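Local coordinates for protein capsid (Human calicivirus NLV/Boxer/2001/US, PDB 4RDL) that forms the protruding domain of the norovirus capsid, the part that binds histo-blood group antigens such as the Lewis y tetrasaccharide, at residues M24-V29 / P227-T232; L32-M37 / Y216-F221; V86-L91 / G150-E155; S101-G106 / F145-G150. All blocks are in the same frame, centred on the assembly; numbering follows the deposited sequence.

Contact 1: residues M24-V29 / P227-T232; sequences MSNSRV and PKVPCT
Arg28 NH1 is gripped by two backbone carbonyls: Pro230 O across the contact, 3.0 Å away, and that of Leu185. The bond to Pro230 is nearly straight (169° at the hydrogen), and the oxygen sits at the edge of the guanidinium, in its plane. A bend at chi3 (75°) turns NE and the guanidinium so that NH1 meets Pro230 O. A salt bridge from NE to Asp109 and a cation-pi contact with Phe48 further fix the group, and would be expected to offset its buried positive charge.

Asn26 works with both ends of its amide. Its ND2 donates to Val229 O at 3.1 Å, meeting that oxygen from well above the carbonyl plane, and gives its other bond to Ser219 OG. Its OD1 accepts from Arg28 N at 2.9 Å, which folds the loop back on itself. Next to it, Ser27 N donates a nearly straight N-H...S hydrogen bond to Cys231 SG (3.5 Å), while Ser27 OG bonds to Leu233 O and takes a proton from a water that also accepts from Thr232 N. Val29 CG2 and Val229 CG1 meet tip to tip at 4.1 Å, and the aliphatic part of Arg28 lies on Cys231 CB. The whole is an Asx turn docked on strand 228-231, joining the two separate pieces of chain that build the P1 subdomain of noroviruses.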
loop_
_atom_site.group_PDB
_atom_site.type_symbol
_atom_site.label_atom_id
_atom_site.label_comp_id
_atom_site.label_asym_id
_atom_site.label_seq_id
_atom_site.Cartn_x
_atom_site.Cartn_y
_atom_site.Cartn_z
ATOM N N MET A 24 -5.837 -2.831 -8.395
ATOM C CA MET A 24 -4.406 -2.877 -8.114
ATOM C C MET A 24 -3.825 -1.479 -7.951
ATOM O O MET A 24 -4.427 -0.494 -8.384
ATOM C CB MET A 24 -3.657 -3.660 -9.199
ATOM C CG MET A 24 -3.952 -5.154 -9.124
ATOM S SD MET A 24 -3.059 -6.147 -10.326
ATOM C CE MET A 24 -3.914 -5.641 -11.820
ATOM N N SER A 25 -2.661 -1.397 -7.313
ATOM C CA SER A 25 -2.004 -0.127 -7.063
ATOM C C SER A 25 -0.994 0.261 -8.139
ATOM O O SER A 25 -0.334 -0.584 -8.743
ATOM C CB SER A 25 -1.268 -0.198 -5.715
ATOM O OG SER A 25 -0.637 1.043 -5.393
ATOM N N ASN A 26 -0.868 1.560 -8.368
ATOM C CA ASN A 26 0.280 2.117 -9.062
ATOM C C ASN A 26 1.542 1.645 -8.324
ATOM O O ASN A 26 1.507 1.401 -7.113
ATOM C CB ASN A 26 0.162 3.652 -9.029
ATOM C CG ASN A 26 0.971 4.349 -10.110
ATOM O OD1 ASN A 26 2.197 4.451 -10.034
ATOM N ND2 ASN A 26 0.270 4.882 -11.110
ATOM N N SER A 27 2.658 1.520 -9.032
ATOM C CA SER A 27 3.916 1.142 -8.378
ATOM C C SER A 27 4.813 2.325 -8.007
ATOM O O SER A 27 5.848 2.135 -7.353
ATOM C CB SER A 27 4.691 0.142 -9.240
ATOM O OG SER A 27 4.817 0.635 -10.565
ATOM N N ARG A 28 4.416 3.539 -8.392
ATOM C CA ARG A 28 5.200 4.743 -8.077
ATOM C C ARG A 28 4.557 5.641 -7.017
ATOM O O ARG A 28 5.241 6.455 -6.395
ATOM C CB ARG A 28 5.456 5.552 -9.346
ATOM C CG ARG A 28 6.338 4.829 -10.343
ATOM C CD ARG A 28 6.556 5.675 -11.583
ATOM N NE ARG A 28 7.487 6.769 -11.351
ATOM C CZ ARG A 28 7.548 7.869 -12.095
ATOM N NH1 ARG A 28 6.683 8.047 -13.095
ATOM N NH2 ARG A 28 8.467 8.792 -11.835
ATOM N N VAL A 29 3.241 5.521 -6.845
ATOM C CA VAL A 29 2.526 6.126 -5.719
ATOM C C VAL A 29 1.518 5.094 -5.228
ATOM O O VAL A 29 1.082 4.243 -6.006
ATOM C CB VAL A 29 1.777 7.422 -6.117
ATOM C CG1 VAL A 29 2.762 8.553 -6.402
ATOM C CG2 VAL A 29 0.876 7.172 -7.317
ATOM N N PRO A 227 -1.427 15.757 -12.966
ATOM C CA PRO A 227 -1.931 14.861 -11.921
ATOM C C PRO A 227 -2.286 13.469 -12.441
ATOM O O PRO A 227 -3.308 12.897 -12.064
ATOM C CB PRO A 227 -3.175 15.593 -11.411
ATOM C CG PRO A 227 -3.666 16.344 -12.614
ATOM C CD PRO A 227 -2.415 16.782 -13.347
ATOM N N LYS A 228 -1.420 12.924 -13.286
ATOM C CA LYS A 228 -1.612 11.584 -13.816
ATOM C C LYS A 228 -0.263 10.877 -13.764
ATOM O O LYS A 228 0.606 11.124 -14.598
ATOM C CB LYS A 228 -2.156 11.645 -15.254
ATOM C CG LYS A 228 -2.432 10.278 -15.894
ATOM C CD LYS A 228 -2.994 10.407 -17.315
ATOM C CE LYS A 228 -4.392 11.006 -17.315
ATOM N NZ LYS A 228 -5.450 10.019 -16.941
ATOM N N VAL A 229 -0.083 10.020 -12.761
ATOM C CA VAL A 229 1.198 9.351 -12.553
ATOM C C VAL A 229 1.264 8.050 -13.344
ATOM O O VAL A 229 0.441 7.159 -13.146
ATOM C CB VAL A 229 1.441 9.048 -11.062
ATOM C CG1 VAL A 229 2.691 8.172 -10.880
ATOM C CG2 VAL A 229 1.559 10.346 -10.267
ATOM N N PRO A 230 2.231 7.956 -14.269
ATOM C CA PRO A 230 2.420 6.750 -15.081
ATOM C C PRO A 230 3.417 5.795 -14.422
ATOM O O PRO A 230 4.399 6.248 -13.829
ATOM C CB PRO A 230 3.021 7.309 -16.364
ATOM C CG PRO A 230 3.888 8.449 -15.864
ATOM C CD PRO A 230 3.146 9.042 -14.671
ATOM N N CYS A 231 3.160 4.492 -14.520
ATOM C CA CYS A 231 4.111 3.475 -14.084
ATOM C C CYS A 231 4.087 2.323 -15.095
ATOM O O CYS A 231 3.161 2.223 -15.904
ATOM C CB CYS A 231 3.796 2.984 -12.664
ATOM S SG CYS A 231 2.325 1.962 -12.529
ATOM N N THR A 232 5.108 1.478 -15.079
ATOM C CA THR A 232 5.201 0.424 -16.087
ATOM C C THR A 232 4.673 -0.943 -15.625
ATOM O O THR A 232 4.504 -1.848 -16.436
ATOM C CB THR A 232 6.621 0.328 -16.695
ATOM O OG1 THR A 232 7.607 0.480 -15.664
ATOM C CG2 THR A 232 6.831 1.430 -17.745
HETATM O O HOH W 1 6.917 1.522 -12.664
#

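Contact 2: residues L32-M37 / Y216-F221; sequences LIDGMM and YFTSTF
Tyr216 opens a short antiparallel ladder with Met37, in which strand 35-38 is added to strand 213-220 of the P1 subdomain. The two residues form a hydrogen-bonded pair: Tyr216 N donates to Met37 O at 2.8 Å, and Met37 N returns a bond to Tyr216 O. The carbonyl of Met37 also lies at the edge of the tyrosine ring, near its plane.

Phe217 is the non-hydrogen-bonded partner of Met36. Their side chains run alongside each other in the same direction, and SD stands 5.1 Å from the ring centroid in an oblique Met-aromatic contact. Ile33 CD1, from 32-37 like Met36, reaches Phe217 CB, the two side chains crossing at a slant, and Pro234 adds to the packing of both.

At Thr218 the backbone N reaches Gly35 O and the backbone O takes Asp34 N, 2.8 Å away. Its methyl CG2 turns to the sulfur of Met37, 3.8 Å from SD. Ser219 OG donates to Leu32 O from above the carbonyl plane, and a water linking Leu32 O to Thr220 N reinforces this end.

Thr220 completes the grip on Asp34. With CG between its backbone N and carbonyl carbon (chi1 68°), Asp34 turns its carboxylate across the strand, where each oxygen is met by a different threonine hydroxyl: OD1 by Thr218 OG1 at 3.1 Å, and OD2 by Thr220 OG1 at 2.8 Å.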
loop_
_atom_site.group_PDB
_atom_site.type_symbol
_atom_site.label_atom_id
_atom_site.label_comp_id
_atom_site.label_asym_id
_atom_site.label_seq_id
_atom_site.Cartn_x
_atom_site.Cartn_y
_atom_site.Cartn_z
ATOM N N LEU A 32 -4.812 3.527 -6.318
ATOM C CA LEU A 32 -5.420 2.615 -7.278
ATOM C C LEU A 32 -5.118 3.047 -8.717
ATOM O O LEU A 32 -5.052 4.241 -9.035
ATOM C CB LEU A 32 -6.929 2.562 -7.067
ATOM C CG LEU A 32 -7.414 1.872 -5.796
ATOM C CD1 LEU A 32 -8.905 2.127 -5.615
ATOM C CD2 LEU A 32 -7.114 0.383 -5.844
ATOM N N ILE A 33 -4.945 2.059 -9.583
ATOM C CA ILE A 33 -4.851 2.314 -11.014
ATOM C C ILE A 33 -6.217 2.719 -11.561
ATOM O O ILE A 33 -7.218 2.054 -11.287
ATOM C CB ILE A 33 -4.333 1.068 -11.745
ATOM C CG1 ILE A 33 -2.869 0.818 -11.359
ATOM C CG2 ILE A 33 -4.490 1.229 -13.257
ATOM C CD1 ILE A 33 -2.335 -0.531 -11.766
ATOM N N ASP A 34 -6.258 3.806 -12.330
ATOM C CA ASP A 34 -7.521 4.250 -12.933
ATOM C C ASP A 34 -7.507 4.273 -14.458
ATOM O O ASP A 34 -8.420 4.810 -15.090
ATOM C CB ASP A 34 -7.983 5.598 -12.348
ATOM C CG ASP A 34 -7.081 6.759 -12.730
ATOM O OD1 ASP A 34 -6.084 6.582 -13.436
ATOM O OD2 ASP A 34 -7.383 7.890 -12.297
ATOM N N GLY A 35 -6.473 3.681 -15.042
ATOM C CA GLY A 35 -6.407 3.574 -16.485
ATOM C C GLY A 35 -5.086 3.053 -16.984
ATOM O O GLY A 35 -4.163 2.769 -16.204
ATOM N N MET A 36 -5.011 2.900 -18.299
ATOM C CA MET A 36 -3.747 2.658 -18.954
ATOM C C MET A 36 -3.718 3.429 -20.257
ATOM O O MET A 36 -4.771 3.777 -20.809
ATOM C CB MET A 36 -3.463 1.160 -19.144
ATOM C CG MET A 36 -4.549 0.358 -19.800
ATOM S SD MET A 36 -4.017 -1.368 -20.028
ATOM C CE MET A 36 -5.623 -2.127 -20.164
ATOM N N MET A 37 -2.511 3.727 -20.725
ATOM C CA MET A 37 -2.333 4.557 -21.909
ATOM C C MET A 37 -0.935 4.352 -22.464
ATOM O O MET A 37 -0.023 3.968 -21.728
ATOM C CB MET A 37 -2.522 6.037 -21.543
ATOM C CG MET A 37 -1.392 6.588 -20.676
ATOM S SD MET A 37 -1.604 8.302 -20.163
ATOM C CE MET A 37 -1.372 9.155 -21.721
ATOM N N TYR A 216 1.568 2.349 -20.055
ATOM C CA TYR A 216 1.652 2.936 -18.715
ATOM C C TYR A 216 0.340 2.760 -17.981
ATOM O O TYR A 216 -0.739 2.984 -18.538
ATOM C CB TYR A 216 2.002 4.422 -18.803
ATOM C CG TYR A 216 3.328 4.643 -19.469
ATOM C CD1 TYR A 216 4.508 4.458 -18.764
ATOM C CD2 TYR A 216 3.403 4.980 -20.815
ATOM C CE1 TYR A 216 5.727 4.638 -19.364
ATOM C CE2 TYR A 216 4.620 5.168 -21.427
ATOM C CZ TYR A 216 5.781 4.998 -20.693
ATOM O OH TYR A 216 7.007 5.182 -21.287
ATOM N N PHE A 217 0.442 2.322 -16.734
ATOM C CA PHE A 217 -0.697 2.281 -15.844
ATOM C C PHE A 217 -0.733 3.602 -15.109
ATOM O O PHE A 217 0.295 4.065 -14.616
ATOM C CB PHE A 217 -0.554 1.086 -14.906
ATOM C CG PHE A 217 -0.470 -0.211 -15.647
ATOM C CD1 PHE A 217 -1.628 -0.883 -16.010
ATOM C CD2 PHE A 217 0.756 -0.721 -16.042
ATOM C CE1 PHE A 217 -1.557 -2.052 -16.742
ATOM C CE2 PHE A 217 0.834 -1.891 -16.775
ATOM C CZ PHE A 217 -0.319 -2.561 -17.117
ATOM N N THR A 218 -1.913 4.213 -15.046
ATOM C CA THR A 218 -2.051 5.569 -14.524
ATOM C C THR A 218 -2.834 5.615 -13.234
ATOM O O THR A 218 -3.728 4.797 -12.991
ATOM C CB THR A 218 -2.789 6.486 -15.530
ATOM O OG1 THR A 218 -4.123 6.002 -15.734
ATOM C CG2 THR A 218 -2.047 6.533 -16.868
ATOM N N SER A 219 -2.489 6.606 -12.405
ATOM C CA SER A 219 -3.304 6.980 -11.257
ATOM C C SER A 219 -3.438 8.487 -11.198
ATOM O O SER A 219 -2.475 9.221 -11.446
ATOM C CB SER A 219 -2.665 6.508 -9.944
ATOM O OG SER A 219 -2.543 5.099 -9.908
ATOM N N THR A 220 -4.625 8.947 -10.827
ATOM C CA THR A 220 -4.795 10.354 -10.504
ATOM C C THR A 220 -4.204 10.600 -9.118
ATOM O O THR A 220 -4.521 9.898 -8.158
ATOM C CB THR A 220 -6.269 10.763 -10.552
ATOM O OG1 THR A 220 -6.745 10.606 -11.897
ATOM C CG2 THR A 220 -6.427 12.210 -10.140
ATOM N N PHE A 221 -3.318 11.582 -9.036
ATOM C CA PHE A 221 -2.522 11.815 -7.838
ATOM C C PHE A 221 -2.089 13.276 -7.880
ATOM O O PHE A 221 -1.943 13.846 -8.961
ATOM C CB PHE A 221 -1.299 10.890 -7.856
ATOM C CG PHE A 221 -0.366 11.088 -6.692
ATOM C CD1 PHE A 221 -0.515 10.346 -5.531
ATOM C CD2 PHE A 221 0.660 12.010 -6.768
ATOM C CE1 PHE A 221 0.341 10.538 -4.458
ATOM C CE2 PHE A 221 1.522 12.204 -5.708
ATOM C CZ PHE A 221 1.360 11.469 -4.549
HETATM O O HOH W 2 -6.384 6.616 -9.354
#

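Contact 3: residues V86-L91 / G150-E155; sequences VNLAEL and GTVKLE
Val86 has CG1 anti to the backbone N (chi1 172°), and this rotation turns its other methyl, CG2, onto the forked end of Leu154. There CG2 meets CD1 at 3.5 Å and CD2 at 3.6 Å, so the valine methyl is held by both branches of the leucine; the two side chains meet at a slant, Leu154 chi1 (-89°) carrying CG and both methyls toward the valine. The setting is an antiparallel pair in the curved sheet of the P2 subdomain, strand 83-89 against strand 151-154.

Val86 and Val152 exchange two backbone bonds, Val86 N reaching Val152 O at 2.9 Å and Val152 N reaching Val86 O at a longer 3.2 Å. Their side chains share a face with Leu88, which lays CD1 near Val152 CG1 and also touches Pro147. Ile77 and Ile138, from strands 72-80 and 133-139, extend this apolar layer around Val86, Val152 and Leu154.

At the start of strand 151-154, Gly150 and Thr151 together face Ala146 in a G1 beta bulge. The backbone of Gly150 is in a conformation (phi 103°) that favours glycine, because a CB there would press on the preceding carbonyl. Its own carbonyl extends the ladder by one bond, accepting from Leu88 N at 2.8 Å. On the face opposite to Val86, Asn87 and Thr151 lie side by side, and the amide oxygen OD1 rests 3.3 Å from the methyl CG2.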
loop_
_atom_site.group_PDB
_atom_site.type_symbol
_atom_site.label_atom_id
_atom_site.label_comp_id
_atom_site.label_asym_id
_atom_site.label_seq_id
_atom_site.Cartn_x
_atom_site.Cartn_y
_atom_site.Cartn_z
ATOM N N VAL A 86 17.905 14.433 6.372
ATOM C CA VAL A 86 17.621 13.112 6.914
ATOM C C VAL A 86 18.755 12.149 6.566
ATOM O O VAL A 86 19.196 12.092 5.405
ATOM C CB VAL A 86 16.270 12.550 6.388
ATOM C CG1 VAL A 86 16.100 11.096 6.802
ATOM C CG2 VAL A 86 15.111 13.394 6.893
ATOM N N ASN A 87 19.236 11.423 7.580
ATOM C CA ASN A 87 20.091 10.262 7.376
ATOM C C ASN A 87 19.201 9.060 7.136
ATOM O O ASN A 87 18.493 8.619 8.043
ATOM C CB ASN A 87 20.977 10.013 8.607
ATOM C CG ASN A 87 22.036 11.073 8.781
ATOM O OD1 ASN A 87 22.763 11.390 7.846
ATOM N ND2 ASN A 87 22.113 11.649 9.985
ATOM N N LEU A 88 19.238 8.532 5.917
ATOM C CA LEU A 88 18.276 7.527 5.479
ATOM C C LEU A 88 18.559 6.120 5.990
ATOM O O LEU A 88 19.711 5.724 6.186
ATOM C CB LEU A 88 18.208 7.504 3.952
ATOM C CG LEU A 88 17.692 8.768 3.259
ATOM C CD1 LEU A 88 18.017 8.747 1.762
ATOM C CD2 LEU A 88 16.191 8.924 3.493
ATOM N N ALA A 89 17.474 5.380 6.197
ATOM C CA ALA A 89 17.514 3.959 6.488
ATOM C C ALA A 89 16.471 3.259 5.617
ATOM O O ALA A 89 15.667 3.917 4.941
ATOM C CB ALA A 89 17.224 3.714 7.975
ATOM N N GLU A 90 16.462 1.928 5.631
ATOM C CA GLU A 90 15.346 1.207 5.018
ATOM C C GLU A 90 14.080 1.431 5.849
ATOM O O GLU A 90 14.156 1.787 7.032
ATOM C CB GLU A 90 15.661 -0.280 4.899
ATOM C CG GLU A 90 16.922 -0.583 4.099
ATOM C CD GLU A 90 16.771 -0.335 2.595
ATOM O OE1 GLU A 90 15.627 -0.268 2.093
ATOM O OE2 GLU A 90 17.808 -0.202 1.909
ATOM N N LEU A 91 12.917 1.208 5.242
ATOM C CA LEU A 91 11.647 1.525 5.893
ATOM C C LEU A 91 11.381 0.720 7.170
ATOM O O LEU A 91 10.606 1.144 8.022
ATOM C CB LEU A 91 10.490 1.371 4.909
ATOM C CG LEU A 91 10.504 2.388 3.765
ATOM C CD1 LEU A 91 9.393 2.068 2.752
ATOM C CD2 LEU A 91 10.352 3.796 4.287
ATOM N N GLY A 150 23.271 8.307 1.325
ATOM C CA GLY A 150 22.621 8.173 2.615
ATOM C C GLY A 150 21.960 9.417 3.190
ATOM O O GLY A 150 21.420 9.357 4.303
ATOM N N THR A 151 21.990 10.534 2.460
ATOM C CA THR A 151 21.450 11.787 2.994
ATOM C C THR A 151 20.659 12.610 1.978
ATOM O O THR A 151 21.000 12.646 0.791
ATOM C CB THR A 151 22.554 12.697 3.599
ATOM O OG1 THR A 151 23.443 13.140 2.567
ATOM C CG2 THR A 151 23.348 11.956 4.669
ATOM N N VAL A 152 19.613 13.278 2.456
ATOM C CA VAL A 152 18.926 14.299 1.665
ATOM C C VAL A 152 18.699 15.544 2.513
ATOM O O VAL A 152 18.491 15.456 3.731
ATOM C CB VAL A 152 17.571 13.803 1.088
ATOM C CG1 VAL A 152 17.797 12.660 0.113
ATOM C CG2 VAL A 152 16.613 13.402 2.212
ATOM N N LYS A 153 18.748 16.700 1.868
ATOM C CA LYS A 153 18.470 17.958 2.546
ATOM C C LYS A 153 16.961 18.158 2.690
ATOM O O LYS A 153 16.188 17.855 1.768
ATOM C CB LYS A 153 19.084 19.144 1.783
ATOM C CG LYS A 153 18.676 20.498 2.342
ATOM C CD LYS A 153 19.313 21.651 1.580
ATOM C CE LYS A 153 18.877 22.987 2.157
ATOM N NZ LYS A 153 19.451 24.139 1.402
ATOM N N LEU A 154 16.557 18.668 3.851
ATOM C CA LEU A 154 15.186 19.102 4.097
ATOM C C LEU A 154 15.121 20.622 4.035
ATOM O O LEU A 154 15.977 21.299 4.600
ATOM C CB LEU A 154 14.733 18.645 5.484
ATOM C CG LEU A 154 14.091 17.251 5.567
ATOM C CD1 LEU A 154 14.843 16.191 4.755
ATOM C CD2 LEU A 154 13.935 16.839 7.029
ATOM N N GLU A 155 14.107 21.162 3.365
ATOM C CA GLU A 155 13.901 22.609 3.370
ATOM C C GLU A 155 13.457 23.047 4.762
ATOM O O GLU A 155 12.563 22.444 5.356
ATOM C CB GLU A 155 12.868 23.018 2.315
ATOM C CG GLU A 155 13.312 22.680 0.902
ATOM C CD GLU A 155 14.644 23.331 0.564
ATOM O OE1 GLU A 155 14.705 24.577 0.566
ATOM O OE2 GLU A 155 15.632 22.598 0.328
HETATM O O HOH W 3 23.131 8.845 6.361
HETATM O O HOH W 4 22.158 7.102 6.327
#

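Contact 4: residues S101-G106 / F145-G150; sequences SPAPLG and FAPHLG
His148 makes the tight part of this contact, with the edge of its imidazole set against two successive carbonyls. ND1 donates to Ser101 O at 2.9 Å, and that oxygen lies in the ring plane although the N-H approaches it from above the carbonyl plane. The bend (131° at the hydrogen) is consistent with an N-H shared between Ser101 O and Pro102 O, the latter a weak second bond of 3.3 Å from ND1. Holding CG anti to the backbone N (chi1 -172°) extends the ring and its ND1 toward the loop at Ser101 and Pro102. His148 CB itself lies 3.2 Å from Pro102 O. Tyr96 OH also hydrogen-bonds to Ser101 O, and weakly with ND1, while Phe99 meets the imidazole edge-to-face. The rotation of the ring is thereby well fixed.

Further along, the fit is looser. Ala103 CB touches Pro147 CB at 4.0 Å, and Pro104 CD stays 4.4 Å from Pro147 O, with no polar bond between these residues. Within its own segment Pro147 lays CD over the centre of the Phe145 ring, 3.6 Å above its plane. Ser101, at the histidine end, is partly exposed, while Ala103, Pro104 and Pro147 are buried.

The 3-10 segment 147-149, followed by Gly150, links strand 145-146 to strand 151-154, and Pro147 and Pro104 both pack on Leu88 of strand 83-89.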
loop_
_atom_site.group_PDB
_atom_site.type_symbol
_atom_site.label_atom_id
_atom_site.label_comp_id
_atom_site.label_asym_id
_atom_site.label_seq_id
_atom_site.Cartn_x
_atom_site.Cartn_y
_atom_site.Cartn_z
ATOM N N SER A 101 22.210 -0.001 -3.626
ATOM C CA SER A 101 21.065 0.108 -4.536
ATOM C C SER A 101 20.874 1.613 -4.662
ATOM O O SER A 101 21.498 2.355 -3.911
ATOM C CB SER A 101 19.818 -0.608 -4.004
ATOM O OG SER A 101 19.227 0.075 -2.915
ATOM N N PRO A 102 20.059 2.091 -5.623
ATOM C CA PRO A 102 20.160 3.540 -5.858
ATOM C C PRO A 102 19.764 4.375 -4.644
ATOM O O PRO A 102 20.288 5.473 -4.467
ATOM C CB PRO A 102 19.184 3.777 -7.013
ATOM C CG PRO A 102 19.080 2.452 -7.696
ATOM C CD PRO A 102 19.185 1.431 -6.606
ATOM N N ALA A 103 18.851 3.856 -3.830
ATOM C CA ALA A 103 18.383 4.536 -2.635
ATOM C C ALA A 103 17.663 3.474 -1.829
ATOM O O ALA A 103 17.504 2.347 -2.304
ATOM C CB ALA A 103 17.419 5.678 -3.014
ATOM N N PRO A 104 17.237 3.804 -0.601
ATOM C CA PRO A 104 16.467 2.801 0.144
ATOM C C PRO A 104 15.252 2.317 -0.651
ATOM O O PRO A 104 14.683 3.069 -1.456
ATOM C CB PRO A 104 16.016 3.571 1.383
ATOM C CG PRO A 104 17.084 4.615 1.576
ATOM C CD PRO A 104 17.463 5.034 0.181
ATOM N N LEU A 105 14.841 1.073 -0.427
ATOM C CA LEU A 105 13.703 0.537 -1.163
ATOM C C LEU A 105 12.447 1.374 -0.924
ATOM O O LEU A 105 12.194 1.827 0.198
ATOM C CB LEU A 105 13.454 -0.926 -0.800
ATOM C CG LEU A 105 14.665 -1.835 -1.012
ATOM C CD1 LEU A 105 14.287 -3.290 -0.744
ATOM C CD2 LEU A 105 15.209 -1.677 -2.431
ATOM N N GLY A 106 11.669 1.592 -1.984
ATOM C CA GLY A 106 10.442 2.377 -1.903
ATOM C C GLY A 106 10.636 3.880 -2.081
ATOM O O GLY A 106 9.671 4.616 -2.263
ATOM N N PHE A 145 20.908 16.650 -2.537
ATOM C CA PHE A 145 20.047 15.484 -2.711
ATOM C C PHE A 145 20.970 14.309 -3.028
ATOM O O PHE A 145 21.434 14.162 -4.157
ATOM C CB PHE A 145 19.023 15.722 -3.832
ATOM C CG PHE A 145 18.145 14.532 -4.129
ATOM C CD1 PHE A 145 17.140 14.152 -3.248
ATOM C CD2 PHE A 145 18.321 13.797 -5.292
ATOM C CE1 PHE A 145 16.328 13.055 -3.520
ATOM C CE2 PHE A 145 17.512 12.701 -5.574
ATOM C CZ PHE A 145 16.514 12.327 -4.684
ATOM N N ALA A 146 21.259 13.492 -2.016
ATOM C CA ALA A 146 22.266 12.447 -2.155
ATOM C C ALA A 146 21.823 11.129 -1.503
ATOM O O ALA A 146 22.557 10.547 -0.697
ATOM C CB ALA A 146 23.606 12.925 -1.562
ATOM N N PRO A 147 20.623 10.641 -1.857
ATOM C CA PRO A 147 20.105 9.470 -1.136
ATOM C C PRO A 147 20.999 8.233 -1.275
ATOM O O PRO A 147 21.075 7.428 -0.350
ATOM C CB PRO A 147 18.727 9.240 -1.774
ATOM C CG PRO A 147 18.821 9.896 -3.143
ATOM C CD PRO A 147 19.683 11.121 -2.886
ATOM N N HIS A 148 21.678 8.093 -2.410
ATOM C CA HIS A 148 22.583 6.969 -2.626
ATOM C C HIS A 148 23.748 7.023 -1.637
ATOM O O HIS A 148 24.331 5.989 -1.297
ATOM C CB HIS A 148 23.110 6.996 -4.063
ATOM C CG HIS A 148 23.906 5.788 -4.450
ATOM N ND1 HIS A 148 23.408 4.506 -4.359
ATOM C CD2 HIS A 148 25.151 5.672 -4.967
ATOM C CE1 HIS A 148 24.317 3.651 -4.790
ATOM N NE2 HIS A 148 25.385 4.331 -5.164
ATOM N N LEU A 149 24.088 8.234 -1.196
ATOM C CA LEU A 149 25.148 8.449 -0.209
ATOM C C LEU A 149 24.594 8.390 1.211
ATOM O O LEU A 149 25.346 8.454 2.181
ATOM C CB LEU A 149 25.827 9.805 -0.426
ATOM C CG LEU A 149 26.748 9.962 -1.633
ATOM C CD1 LEU A 149 26.000 9.721 -2.931
ATOM C CD2 LEU A 149 27.381 11.345 -1.630
ATOM N N GLY A 150 23.271 8.307 1.325
ATOM C CA GLY A 150 22.621 8.173 2.615
ATOM C C GLY A 150 21.960 9.417 3.190
ATOM O O GLY A 150 21.420 9.357 4.303
#

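In the fold
The four contacts fall into two pairs. Contacts 1 and 2, with centres about 6 Å apart, share the P1 sheet: backbone bonds from Val229 N to Ser219 O and from Phe217 N to Cys231 O join their strands, and both contacts touch the second subunit. Contacts 3 and 4, with centres about 8 Å apart, share Gly150 and are tied by Ala146 N to Thr151 O and by Leu105 N to Glu90 OE1. Centres of contacts 1 and 3 are about 23 Å apart. Glycan occupies two sites, one including Asp114, His116 and Trp174, the other Thr129-Asp131; the Leu154 side chain is about 12 Å from a fucose, so contact 3 lines neither and is probably framework.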